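Local coordinates for RING finger protein unkempt homolog (Mus musculus, PDB 5ELH) that binds RNA sequence-specifically through clustered CCCH zinc fingers and represses translation, guiding the early morphology of cortical neurons, at residues D58-K63 and L80-G85. Sequence-based numbering, arbitrary orientation.
Sequences DVYCTK and LHRTTG. With ZN (zinc ion), chain E.
With SG of Cys61 anti to the backbone N (chi1 -177°) and the ring of His81 turned anti to its own carbonyl carbon, the first and last ligands of a CCCH zinc finger converge on one zinc ion. SG of Cys61 binds the metal at 2.2 Å and NE2 of His81 at 2.1 Å, while Cys71 and Cys77 complete the site. CB of Cys61 meets the imidazole at its edge, in plane, 3.3 Å from CD2 of His81. Such small domains owe much of their order to the metal, and here a single beta bridge between Tyr60 and Leu80 joins the chain beside the first and last zinc ligands. Leu80 N donates almost straight to Val59 O at 3.0 Å, the N-H...O angle being 174°, and Leu80 O receives Cys61 N in return. Above this bridge the phenol of Tyr60 is sandwiched. CD2 of Leu80 presses on one face, 3.6 Å from the ring centroid; the Arg82 chain, bent at chi3, lays its guanidinium nearly flat over the opposite face in a cation-pi stack, planes 22° apart. The phenol OH is hydrogen-bonded to OD1 of Asp86, just past the 80-85 segment. Replacing Tyr60 by an alanine would probably strip the Arg82 guanidinium of its stacking surface, open a gap over CD2 of Leu80 and leave Asp86 without its hydroxyl partner. Beside the bridge, one water links the two backbones, accepting from Arg82 N at 3.0 Å and donating to Cys61 O at 2.9 Å.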
loop_
_atom_site.group_PDB
_atom_site.type_symbol
_atom_site.label_atom_id
_atom_site.label_comp_id
_atom_site.label_asym_id
_atom_site.label_seq_id
_atom_site.Cartn_x
_atom_site.Cartn_y
_atom_site.Cartn_z
ATOM N N ASP A 58 16.136 11.323 -14.808
ATOM C CA ASP A 58 16.764 11.587 -16.097
ATOM C C ASP A 58 18.197 11.067 -16.215
ATOM O O ASP A 58 18.566 10.536 -17.264
ATOM C CB ASP A 58 16.723 13.091 -16.388
ATOM C CG ASP A 58 15.311 13.602 -16.608
ATOM O OD1 ASP A 58 14.588 12.988 -17.412
ATOM O OD2 ASP A 58 14.919 14.606 -15.975
ATOM N N VAL A 59 19.009 11.221 -15.170
ATOM C CA VAL A 59 20.412 10.816 -15.276
ATOM C C VAL A 59 20.628 9.397 -14.716
ATOM O O VAL A 59 20.413 9.121 -13.538
ATOM C CB VAL A 59 21.410 11.885 -14.706
ATOM C CG1 VAL A 59 20.682 12.986 -13.946
ATOM C CG2 VAL A 59 22.506 11.249 -13.864
ATOM N N TYR A 60 21.027 8.500 -15.611
ATOM C CA TYR A 60 21.142 7.078 -15.300
ATOM C C TYR A 60 22.426 6.752 -14.523
ATOM O O TYR A 60 23.510 7.241 -14.840
ATOM C CB TYR A 60 21.090 6.247 -16.588
ATOM C CG TYR A 60 19.694 6.041 -17.156
ATOM C CD1 TYR A 60 18.866 5.026 -16.681
ATOM C CD2 TYR A 60 19.211 6.853 -18.173
ATOM C CE1 TYR A 60 17.588 4.830 -17.207
ATOM C CE2 TYR A 60 17.939 6.664 -18.702
ATOM C CZ TYR A 60 17.131 5.656 -18.213
ATOM O OH TYR A 60 15.870 5.476 -18.746
ATOM N N CYS A 61 22.274 5.919 -13.504
ATOM C CA CYS A 61 23.393 5.351 -12.754
ATOM C C CYS A 61 24.270 4.508 -13.663
ATOM O O CYS A 61 23.759 3.646 -14.372
ATOM C CB CYS A 61 22.812 4.463 -11.653
ATOM S SG CYS A 61 23.980 3.687 -10.500
ATOM N N THR A 62 25.583 4.726 -13.639
ATOM C CA THR A 62 26.496 3.875 -14.408
ATOM C C THR A 62 27.010 2.659 -13.621
ATOM O O THR A 62 27.613 1.758 -14.204
ATOM C CB THR A 62 27.699 4.666 -14.942
ATOM O OG1 THR A 62 28.361 5.320 -13.855
ATOM C CG2 THR A 62 27.243 5.704 -15.959
ATOM N N LYS A 63 26.754 2.618 -12.315
ATOM C CA LYS A 63 27.199 1.502 -11.468
ATOM C C LYS A 63 26.192 0.349 -11.406
ATOM O O LYS A 63 26.553 -0.780 -11.079
ATOM C CB LYS A 63 27.465 1.990 -10.046
ATOM C CG LYS A 63 28.544 3.056 -9.941
ATOM C CD LYS A 63 28.646 3.576 -8.521
ATOM C CE LYS A 63 29.662 4.698 -8.412
ATOM N NZ LYS A 63 29.593 5.379 -7.089
ATOM N N LEU A 80 19.290 7.202 -11.589
ATOM C CA LEU A 80 18.257 6.343 -12.122
ATOM C C LEU A 80 18.810 4.980 -12.538
ATOM O O LEU A 80 19.870 4.899 -13.153
ATOM C CB LEU A 80 17.658 7.054 -13.330
ATOM C CG LEU A 80 16.489 6.396 -14.041
ATOM C CD1 LEU A 80 15.308 6.232 -13.102
ATOM C CD2 LEU A 80 16.136 7.249 -15.243
ATOM N N HIS A 81 18.088 3.912 -12.199
ATOM C CA HIS A 81 18.486 2.561 -12.571
ATOM C C HIS A 81 17.666 2.064 -13.735
ATOM O O HIS A 81 16.444 2.202 -13.749
ATOM C CB HIS A 81 18.346 1.627 -11.375
ATOM C CG HIS A 81 19.274 1.972 -10.250
ATOM N ND1 HIS A 81 19.097 1.520 -8.959
ATOM C CD2 HIS A 81 20.387 2.742 -10.228
ATOM C CE1 HIS A 81 20.064 1.989 -8.195
ATOM N NE2 HIS A 81 20.862 2.736 -8.940
ATOM N N ARG A 82 18.354 1.506 -14.720
ATOM C CA ARG A 82 17.701 0.957 -15.894
ATOM C C ARG A 82 17.222 -0.456 -15.578
ATOM O O ARG A 82 17.800 -1.444 -16.004
ATOM C CB ARG A 82 18.651 0.970 -17.086
ATOM C CG ARG A 82 17.936 1.069 -18.422
ATOM C CD ARG A 82 18.917 1.036 -19.576
ATOM N NE ARG A 82 19.984 2.031 -19.449
ATOM C CZ ARG A 82 19.920 3.275 -19.912
ATOM N NH1 ARG A 82 18.829 3.716 -20.532
ATOM N NH2 ARG A 82 20.953 4.088 -19.749
ATOM N N THR A 83 16.165 -0.529 -14.785
ATOM C CA THR A 83 15.548 -1.793 -14.438
ATOM C C THR A 83 14.906 -2.373 -15.689
ATOM O O THR A 83 14.786 -1.686 -16.698
ATOM C CB THR A 83 14.490 -1.577 -13.357
ATOM O OG1 THR A 83 13.493 -0.661 -13.841
ATOM C CG2 THR A 83 15.130 -0.994 -12.111
ATOM N N THR A 84 14.507 -3.639 -15.639
ATOM C CA THR A 84 13.845 -4.244 -16.780
ATOM C C THR A 84 12.579 -3.452 -17.093
ATOM O O THR A 84 11.777 -3.170 -16.206
ATOM C CB THR A 84 13.490 -5.724 -16.525
ATOM O OG1 THR A 84 14.655 -6.431 -16.085
ATOM C CG2 THR A 84 12.968 -6.377 -17.801
ATOM N N GLY A 85 12.430 -3.072 -18.353
ATOM C CA GLY A 85 11.268 -2.325 -18.793
ATOM C C GLY A 85 11.361 -0.846 -18.469
ATOM O O GLY A 85 10.402 -0.106 -18.689
HETATM ZN ZN ZN E . 22.800 3.383 -8.624
HETATM O O HOH W 1 21.244 2.241 -14.711
#